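PDB 5HEA: putative glycosyltransferase (GalT1) from Streptococcus parasanguinis FW213, which probably transfers a sugar from a nucleotide-activated donor, the piece described here being its C-terminal part with a GT-A type family 2 glycosyltransferase domain. Local coordinates for residues A[74-79]-A[188-193]; A[86-91]-A[176-181]; A[22-27]-A[53-58]. All coordinates share one frame; numbering follows the deposited sequence.

In the fold
Along the chain, interaction 3 closes first, joining helices 20-28 and 48-58 at the edge of the GT-A domain, about 21 Å from the centre of the chain. Interactions 1 and 2 follow, both buried, their centres about 12 Å apart; the segments of interaction 2 fall between those of interaction 1. Helix 72-82 is followed in the chain by strand 87-90, and Arg76 CD packs on Phe90 CD1 at 4.0 Å. Interaction 3 lies about 23 Å from interaction 2 between centres, yet Val91 CG1 meets Cys23 SG at 3.8 Å. Interactions 1 and 2 thus tie a helix and a sheet strand to the connection between strand 171-174 and helix 195-201.

Interaction 1 (A[74-79]-A[188-193]); sequences AARNAG and LREDDA
Arg76 reaches from helix 72-82 to Glu190 and Asp191, forming a buried salt-bridge network between this helix of the GT-A fold and the loop that precedes helix 195-201. Ala75, one residue earlier, packs its small methyl group on Pro12 of strand 7-13. At Arg76 the CG is anti to the carbonyl carbon (chi1 -66°) and the chain then runs extended to NE, which carries the guanidinium to the loop. Arginine suits the place because its flat cation can be approached at the edge and over a face at once. Glu190 takes the edge: Arg76 NH1 donates to Glu190 OE2 at 2.7 Å with an N-H...O angle of 159°, using the anti lone pair of the carboxylate. Phe183 adds a cation-pi contact to the same arginine. Next on the helix, Asn77 gives its ND2 hydrogen to Phe183 O, a second tie to the polypeptide leading into the loop. The arginine probably offsets part of the negative charge that two neighbouring acids bring into the interior. Asp191 contributes by charge alone, because its OD1 stands over a guanidinium face, 3.3 Å from Arg76 NH1, where no N-H points at it.

Interaction 2 (A[86-91]-A[176-181]); sequences KYITFV and ELFEGI
Phe178 brings the outer end of its ring against Ile88 and Phe90, two residues of strand 87-90 whose side chains project from the same side of the sheet. Its CE2 lies 3.9 Å from Ile88 CB, and two more carbons of the isoleucine also reach the ring, CG2 near CE2 and CZ, CD1 near CD2 and CE2. Beta-branched isoleucine suits a strand, and this rotamer, with CG1 anti to the carbonyl carbon (chi1 -73°), turns CD1 and CG2 both toward the Phe178 ring. Phe90 comes from the opposite direction and offers its rim: Phe178 CZ meets Phe90 CE2 at 3.8 Å, near the plane of the Phe90 ring.

Farther out, Phe178 ends a short 3-10 segment and begins a type II beta turn, closed by Ile181 N to Phe178 O at 2.9 Å. Gly180 fits that turn because its phi is positive. Leu198 of helix 195-201 packs on Phe178, Ile10 of strand 7-13 packs on both Ile88 and Phe90, and Phe183 meets Phe90 edge-to-face. The turn also meets a second subunit, whose Gln280 NE2 hydrogen-bonds to Gly180 O. Since the contact between strand and turn is itself wholly apolar, its stability probably comes from dispersion and the exclusion of water.

Interaction 3 (A[22-27]-A[53-58]); sequences RCLDSL and EEYAKI
Two helices of the alternating beta-alpha-beta part of the GT-A domain, 20-28 and 48-58, meet through Leu24 and Asp25 on one and Tyr55 on the other. Leu24 lays its CD1 over one face of the tyrosine ring, 4.1 Å from the centroid of Tyr55, in a CH-pi contact 23° off the ring normal. The methyl is displaced toward Tyr55 CG, which lies 3.7 Å from Leu24 CD1. The leucine CB lies over the same face, near CD2 and CE2, a second foothold. Leucine is apt here, as its branched end presents a methyl group to a flat aromatic surface.

Asp25, one residue on, works at the ring's edge. Tyr55 OH donates to Asp25 OD1 at 2.7 Å, and the hydroxyl meets that oxygen from above the carboxylate plane, 44° out of it. With CG anti to the carbonyl carbon (chi1 -70°), the acid end swings toward the tyrosine. Lys21 and Leu28 of helix 20-28 and Ile62 of strand 62-66 also pack on Tyr55. Tyrosine thus combines an apolar face with a polar tip: dispersion joins the helices, while the short bond to a carboxylate fixes where the phenol end lies and probably gains strength from the acid's charge.

Interaction 1 (A[74-79]-A[188-193])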
loop_
_atom_site.group_PDB
_atom_site.type_symbol
_atom_site.label_atom_id
_atom_site.label_comp_id
_atom_site.label_asym_id
_atom_site.label_seq_id
_atom_site.Cartn_x
_atom_site.Cartn_y
_atom_site.Cartn_z
ATOM N N ALA A 74 -0.684 -2.647 22.805
ATOM C CA ALA A 74 -2.063 -2.200 22.764
ATOM C C ALA A 74 -2.938 -3.031 23.692
ATOM O O ALA A 74 -3.841 -2.498 24.339
ATOM C CB ALA A 74 -2.603 -2.243 21.334
ATOM N N ALA A 75 -2.677 -4.332 23.761
ATOM C CA ALA A 75 -3.437 -5.202 24.655
ATOM C C ALA A 75 -3.241 -4.805 26.123
ATOM O O ALA A 75 -4.198 -4.738 26.895
ATOM C CB ALA A 75 -3.051 -6.670 24.437
ATOM N N ARG A 76 -2.001 -4.547 26.519
ATOM C CA ARG A 76 -1.750 -4.166 27.911
ATOM C C ARG A 76 -2.361 -2.798 28.221
ATOM O O ARG A 76 -2.926 -2.595 29.291
ATOM C CB ARG A 76 -0.253 -4.154 28.221
ATOM C CG ARG A 76 0.396 -5.527 28.158
ATOM C CD ARG A 76 1.766 -5.513 28.820
ATOM N NE ARG A 76 2.442 -6.803 28.721
ATOM C CZ ARG A 76 3.384 -7.065 27.825
ATOM N NH1 ARG A 76 3.743 -6.118 26.980
ATOM N NH2 ARG A 76 3.966 -8.256 27.772
ATOM N N ASN A 77 -2.243 -1.860 27.284
ATOM C CA ASN A 77 -2.802 -0.521 27.485
ATOM C C ASN A 77 -4.326 -0.579 27.673
ATOM O O ASN A 77 -4.886 0.179 28.460
ATOM C CB ASN A 77 -2.436 0.419 26.322
ATOM C CG ASN A 77 -0.943 0.744 26.263
ATOM O OD1 ASN A 77 -0.237 0.658 27.269
ATOM N ND2 ASN A 77 -0.461 1.141 25.078
ATOM N N ALA A 78 -4.984 -1.494 26.963
ATOM C CA ALA A 78 -6.424 -1.694 27.121
ATOM C C ALA A 78 -6.711 -2.212 28.521
ATOM O O ALA A 78 -7.688 -1.813 29.160
ATOM C CB ALA A 78 -6.966 -2.682 26.061
ATOM N N GLY A 79 -5.850 -3.110 28.991
ATOM C CA GLY A 79 -5.968 -3.641 30.338
ATOM C C GLY A 79 -5.854 -2.547 31.391
ATOM O O GLY A 79 -6.646 -2.489 32.333
ATOM N N LEU A 188 8.125 -3.933 19.810
ATOM C CA LEU A 188 8.529 -5.050 20.657
ATOM C C LEU A 188 9.516 -4.442 21.652
ATOM O O LEU A 188 9.867 -3.269 21.517
ATOM C CB LEU A 188 9.199 -6.154 19.830
ATOM C CG LEU A 188 9.034 -7.640 20.196
ATOM C CD1 LEU A 188 10.306 -8.438 19.865
ATOM C CD2 LEU A 188 8.608 -7.857 21.646
ATOM N N ARG A 189 9.964 -5.226 22.636
ATOM C CA ARG A 189 10.716 -4.697 23.778
ATOM C C ARG A 189 9.896 -3.560 24.396
ATOM O O ARG A 189 10.396 -2.465 24.659
ATOM C CB ARG A 189 12.104 -4.206 23.346
ATOM C CG ARG A 189 12.984 -5.263 22.702
ATOM C CD ARG A 189 13.352 -6.349 23.700
ATOM N NE ARG A 189 14.686 -6.895 23.450
ATOM C CZ ARG A 189 15.790 -6.495 24.078
ATOM N NH1 ARG A 189 15.729 -5.541 25.004
ATOM N NH2 ARG A 189 16.955 -7.053 23.780
ATOM N N GLU A 190 8.605 -3.813 24.572
ATOM C CA GLU A 190 7.711 -2.773 25.054
ATOM C C GLU A 190 7.849 -2.649 26.572
ATOM O O GLU A 190 7.764 -1.537 27.111
ATOM C CB GLU A 190 6.262 -3.032 24.614
ATOM C CG GLU A 190 5.586 -4.298 25.184
ATOM C CD GLU A 190 5.853 -5.594 24.389
ATOM O OE1 GLU A 190 6.698 -5.615 23.461
ATOM O OE2 GLU A 190 5.202 -6.618 24.706
ATOM N N ASP A 191 8.091 -3.791 27.230
ATOM C CA ASP A 191 8.386 -3.867 28.677
ATOM C C ASP A 191 9.643 -3.071 29.003
ATOM O O ASP A 191 9.681 -2.314 29.986
ATOM C CB ASP A 191 8.625 -5.323 29.138
ATOM C CG ASP A 191 7.345 -6.151 29.233
ATOM O OD1 ASP A 191 6.248 -5.571 29.078
ATOM O OD2 ASP A 191 7.439 -7.388 29.478
ATOM N N ASP A 192 10.666 -3.281 28.171
ATOM C CA ASP A 192 11.962 -2.601 28.253
ATOM C C ASP A 192 11.787 -1.067 28.255
ATOM O O ASP A 192 12.497 -0.355 28.961
ATOM C CB ASP A 192 12.815 -3.072 27.062
ATOM C CG ASP A 192 14.244 -2.504 27.053
ATOM O OD1 ASP A 192 14.824 -2.194 28.114
ATOM O OD2 ASP A 192 14.799 -2.404 25.948
ATOM N N ALA A 193 10.822 -0.576 27.477
ATOM C CA ALA A 193 10.572 0.862 27.334
ATOM C C ALA A 193 9.687 1.447 28.426
ATOM O O ALA A 193 9.547 2.665 28.516
ATOM C CB ALA A 193 9.951 1.152 25.957
#

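Interaction 2 (A[86-91]-A[176-181])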
loop_
_atom_site.group_PDB
_atom_site.type_symbol
_atom_site.label_atom_id
_atom_site.label_comp_id
_atom_site.label_asym_id
_atom_site.label_seq_id
_atom_site.Cartn_x
_atom_site.Cartn_y
_atom_site.Cartn_z
ATOM N N LYS A 86 -6.914 -1.020 42.947
ATOM C CA LYS A 86 -5.992 -0.097 43.590
ATOM C C LYS A 86 -4.560 -0.445 43.197
ATOM O O LYS A 86 -3.645 0.384 43.300
ATOM C CB LYS A 86 -6.150 -0.147 45.117
ATOM C CG LYS A 86 -5.120 0.710 45.860
ATOM C CD LYS A 86 -5.520 0.991 47.294
ATOM C CE LYS A 86 -4.429 1.776 48.016
ATOM N NZ LYS A 86 -4.872 2.206 49.367
ATOM N N TYR A 87 -4.377 -1.686 42.753
ATOM C CA TYR A 87 -3.074 -2.178 42.315
ATOM C C TYR A 87 -3.207 -2.860 40.965
ATOM O O TYR A 87 -4.261 -3.407 40.636
ATOM C CB TYR A 87 -2.506 -3.171 43.325
ATOM C CG TYR A 87 -2.459 -2.614 44.726
ATOM C CD1 TYR A 87 -3.498 -2.860 45.619
ATOM C CD2 TYR A 87 -1.399 -1.815 45.146
ATOM C CE1 TYR A 87 -3.482 -2.347 46.900
ATOM C CE2 TYR A 87 -1.372 -1.288 46.436
ATOM C CZ TYR A 87 -2.419 -1.568 47.307
ATOM O OH TYR A 87 -2.425 -1.069 48.585
ATOM N N ILE A 88 -2.128 -2.829 40.195
ATOM C CA ILE A 88 -2.109 -3.448 38.869
ATOM C C ILE A 88 -0.930 -4.404 38.764
ATOM O O ILE A 88 0.184 -4.093 39.187
ATOM C CB ILE A 88 -2.016 -2.380 37.745
ATOM C CG1 ILE A 88 -3.354 -1.638 37.605
ATOM C CG2 ILE A 88 -1.543 -3.027 36.410
ATOM C CD1 ILE A 88 -3.365 -0.580 36.524
ATOM N N THR A 89 -1.170 -5.580 38.203
ATOM C CA THR A 89 -0.079 -6.507 37.988
ATOM C C THR A 89 -0.281 -7.182 36.633
ATOM O O THR A 89 -1.397 -7.197 36.108
ATOM C CB THR A 89 -0.013 -7.522 39.142
ATOM O OG1 THR A 89 1.262 -8.178 39.146
ATOM C CG2 THR A 89 -1.146 -8.543 39.022
ATOM N N PHE A 90 0.799 -7.700 36.048
ATOM C CA PHE A 90 0.736 -8.300 34.713
ATOM C C PHE A 90 1.093 -9.778 34.810
ATOM O O PHE A 90 1.996 -10.138 35.551
ATOM C CB PHE A 90 1.715 -7.601 33.751
ATOM C CG PHE A 90 1.401 -6.146 33.517
ATOM C CD1 PHE A 90 0.447 -5.773 32.581
ATOM C CD2 PHE A 90 2.047 -5.154 34.247
ATOM C CE1 PHE A 90 0.140 -4.430 32.376
ATOM C CE2 PHE A 90 1.748 -3.809 34.045
ATOM C CZ PHE A 90 0.787 -3.451 33.117
ATOM N N VAL A 91 0.378 -10.631 34.083
ATOM C CA VAL A 91 0.737 -12.047 33.987
ATOM C C VAL A 91 0.672 -12.429 32.506
ATOM O O VAL A 91 -0.320 -12.145 31.837
ATOM C CB VAL A 91 -0.232 -12.954 34.789
ATOM C CG1 VAL A 91 0.047 -14.433 34.501
ATOM C CG2 VAL A 91 -0.110 -12.692 36.276
ATOM N N GLU A 176 -2.042 4.286 40.791
ATOM C CA GLU A 176 -1.799 5.712 40.560
ATOM C C GLU A 176 -0.485 5.968 39.805
ATOM O O GLU A 176 -0.336 6.999 39.158
ATOM C CB GLU A 176 -1.816 6.494 41.881
ATOM C CG GLU A 176 -0.696 6.108 42.843
ATOM C CD GLU A 176 -0.814 6.789 44.195
ATOM O OE1 GLU A 176 -1.451 7.864 44.270
ATOM O OE2 GLU A 176 -0.268 6.246 45.182
ATOM N N LEU A 177 0.454 5.028 39.879
ATOM C CA LEU A 177 1.719 5.150 39.159
ATOM C C LEU A 177 1.545 5.230 37.626
ATOM O O LEU A 177 2.414 5.742 36.927
ATOM C CB LEU A 177 2.634 3.970 39.495
ATOM C CG LEU A 177 3.570 3.937 40.706
ATOM C CD1 LEU A 177 3.397 5.091 41.676
ATOM C CD2 LEU A 177 3.451 2.615 41.413
ATOM N N PHE A 178 0.434 4.726 37.103
ATOM C CA PHE A 178 0.260 4.651 35.648
ATOM C C PHE A 178 -0.181 5.954 34.950
ATOM O O PHE A 178 -0.357 5.973 33.724
ATOM C CB PHE A 178 -0.659 3.480 35.260
ATOM C CG PHE A 178 0.012 2.137 35.365
ATOM C CD1 PHE A 178 0.634 1.570 34.266
ATOM C CD2 PHE A 178 0.050 1.465 36.576
ATOM C CE1 PHE A 178 1.267 0.346 34.363
ATOM C CE2 PHE A 178 0.673 0.237 36.685
ATOM C CZ PHE A 178 1.288 -0.324 35.583
ATOM N N GLU A 179 -0.356 7.030 35.715
ATOM C CA GLU A 179 -0.677 8.330 35.111
ATOM C C GLU A 179 0.344 8.719 34.035
ATOM O O GLU A 179 1.528 8.943 34.331
ATOM C CB GLU A 179 -0.760 9.440 36.167
ATOM C CG GLU A 179 -1.064 10.816 35.552
ATOM C CD GLU A 179 -0.951 11.982 36.535
ATOM O OE1 GLU A 179 -0.430 11.794 37.658
ATOM O OE2 GLU A 179 -1.384 13.096 36.169
ATOM N N GLY A 180 -0.115 8.777 32.787
ATOM C CA GLY A 180 0.736 9.192 31.687
ATOM C C GLY A 180 1.705 8.130 31.204
ATOM O O GLY A 180 2.527 8.396 30.319
ATOM N N ILE A 181 1.619 6.932 31.779
ATOM C CA ILE A 181 2.496 5.838 31.373
ATOM C C ILE A 181 1.732 4.771 30.594
ATOM O O ILE A 181 0.774 4.185 31.110
ATOM C CB ILE A 181 3.222 5.196 32.597
ATOM C CG1 ILE A 181 4.221 6.192 33.208
ATOM C CG2 ILE A 181 3.963 3.949 32.160
ATOM C CD1 ILE A 181 4.901 5.698 34.489
#

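Interaction 3 (A[22-27]-A[53-58])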
loop_
_atom_site.group_PDB
_atom_site.type_symbol
_atom_site.label_atom_id
_atom_site.label_comp_id
_atom_site.label_asym_id
_atom_site.label_seq_id
_atom_site.Cartn_x
_atom_site.Cartn_y
_atom_site.Cartn_z
ATOM N N ARG A 22 -3.680 -23.581 31.812
ATOM C CA ARG A 22 -2.719 -23.676 32.903
ATOM C C ARG A 22 -2.534 -22.314 33.590
ATOM O O ARG A 22 -2.548 -22.225 34.822
ATOM C CB ARG A 22 -1.380 -24.215 32.396
ATOM C CG ARG A 22 -0.358 -24.449 33.498
ATOM C CD ARG A 22 0.955 -24.917 32.909
ATOM N NE ARG A 22 1.513 -23.923 31.993
ATOM C CZ ARG A 22 2.518 -24.162 31.161
ATOM N NH1 ARG A 22 3.078 -25.366 31.118
ATOM N NH2 ARG A 22 2.968 -23.204 30.375
ATOM N N CYS A 23 -2.401 -21.257 32.795
ATOM C CA CYS A 23 -2.267 -19.911 33.355
ATOM C C CYS A 23 -3.475 -19.552 34.216
ATOM O O CYS A 23 -3.339 -19.223 35.397
ATOM C CB CYS A 23 -2.088 -18.878 32.240
ATOM S SG CYS A 23 -2.028 -17.162 32.851
ATOM N N LEU A 24 -4.665 -19.645 33.627
ATOM C CA LEU A 24 -5.887 -19.252 34.311
ATOM C C LEU A 24 -6.197 -20.112 35.553
ATOM O O LEU A 24 -6.666 -19.586 36.560
ATOM C CB LEU A 24 -7.066 -19.234 33.333
ATOM C CG LEU A 24 -6.946 -18.200 32.194
ATOM C CD1 LEU A 24 -8.172 -18.216 31.296
ATOM C CD2 LEU A 24 -6.705 -16.802 32.739
ATOM N N ASP A 25 -5.955 -21.421 35.476
ATOM C CA ASP A 25 -6.137 -22.300 36.638
ATOM C C ASP A 25 -5.253 -21.824 37.801
ATOM O O ASP A 25 -5.703 -21.753 38.947
ATOM C CB ASP A 25 -5.818 -23.778 36.306
ATOM C CG ASP A 25 -6.862 -24.439 35.380
ATOM O OD1 ASP A 25 -8.010 -23.945 35.270
ATOM O OD2 ASP A 25 -6.523 -25.479 34.765
ATOM N N SER A 26 -3.998 -21.483 37.506
ATOM C CA SER A 26 -3.079 -21.035 38.562
ATOM C C SER A 26 -3.500 -19.696 39.194
ATOM O O SER A 26 -3.260 -19.469 40.379
ATOM C CB SER A 26 -1.629 -20.984 38.063
ATOM O OG SER A 26 -1.394 -19.830 37.281
ATOM N N LEU A 27 -4.156 -18.832 38.422
ATOM C CA LEU A 27 -4.639 -17.550 38.949
ATOM C C LEU A 27 -5.899 -17.661 39.806
ATOM O O LEU A 27 -6.009 -17.021 40.853
ATOM C CB LEU A 27 -4.903 -16.550 37.810
ATOM C CG LEU A 27 -3.695 -16.088 36.997
ATOM C CD1 LEU A 27 -4.130 -15.159 35.844
ATOM C CD2 LEU A 27 -2.723 -15.380 37.901
ATOM N N GLU A 53 -13.805 -17.287 26.981
ATOM C CA GLU A 53 -15.250 -17.243 27.228
ATOM C C GLU A 53 -15.697 -18.299 28.227
ATOM O O GLU A 53 -16.508 -18.023 29.109
ATOM C CB GLU A 53 -16.031 -17.397 25.919
ATOM C CG GLU A 53 -15.970 -16.178 25.013
ATOM C CD GLU A 53 -16.694 -14.975 25.603
ATOM O OE1 GLU A 53 -17.536 -15.166 26.504
ATOM O OE2 GLU A 53 -16.418 -13.834 25.173
ATOM N N GLU A 54 -15.161 -19.507 28.088
ATOM C CA GLU A 54 -15.520 -20.604 28.979
ATOM C C GLU A 54 -15.114 -20.318 30.418
ATOM O O GLU A 54 -15.873 -20.608 31.333
ATOM C CB GLU A 54 -14.907 -21.918 28.503
ATOM C CG GLU A 54 -15.478 -22.415 27.185
ATOM C CD GLU A 54 -14.802 -23.690 26.701
ATOM O OE1 GLU A 54 -13.650 -23.954 27.117
ATOM O OE2 GLU A 54 -15.425 -24.430 25.907
ATOM N N TYR A 55 -13.924 -19.751 30.627
ATOM C CA TYR A 55 -13.495 -19.403 31.988
ATOM C C TYR A 55 -14.323 -18.246 32.576
ATOM O O TYR A 55 -14.637 -18.244 33.765
ATOM C CB TYR A 55 -11.988 -19.089 32.049
ATOM C CG TYR A 55 -11.123 -20.314 32.239
ATOM C CD1 TYR A 55 -10.810 -21.137 31.162
ATOM C CD2 TYR A 55 -10.636 -20.661 33.494
ATOM C CE1 TYR A 55 -10.026 -22.273 31.329
ATOM C CE2 TYR A 55 -9.854 -21.798 33.672
ATOM C CZ TYR A 55 -9.550 -22.599 32.585
ATOM O OH TYR A 55 -8.774 -23.730 32.741
ATOM N N ALA A 56 -14.671 -17.269 31.743
ATOM C CA ALA A 56 -15.506 -16.148 32.177
ATOM C C ALA A 56 -16.858 -16.625 32.718
ATOM O O ALA A 56 -17.435 -16.004 33.611
ATOM C CB ALA A 56 -15.723 -15.167 31.024
ATOM N N LYS A 57 -17.362 -17.726 32.168
ATOM C CA LYS A 57 -18.662 -18.244 32.578
ATOM C C LYS A 57 -18.647 -18.869 33.973
ATOM O O LYS A 57 -19.686 -18.952 34.617
ATOM C CB LYS A 57 -19.192 -19.251 31.553
ATOM C CG LYS A 57 -19.542 -18.631 30.214
ATOM C CD LYS A 57 -19.907 -19.681 29.174
ATOM C CE LYS A 57 -20.241 -19.011 27.840
ATOM N NZ LYS A 57 -20.569 -19.988 26.766
ATOM N N ILE A 58 -17.480 -19.298 34.447
ATOM C CA ILE A 58 -17.422 -19.999 35.733
ATOM C C ILE A 58 -16.777 -19.216 36.886
ATOM O O ILE A 58 -16.710 -19.705 38.009
ATOM C CB ILE A 58 -16.777 -21.404 35.606
ATOM C CG1 ILE A 58 -15.399 -21.323 34.950
ATOM C CG2 ILE A 58 -17.694 -22.345 34.823
ATOM C CD1 ILE A 58 -14.246 -21.257 35.937
#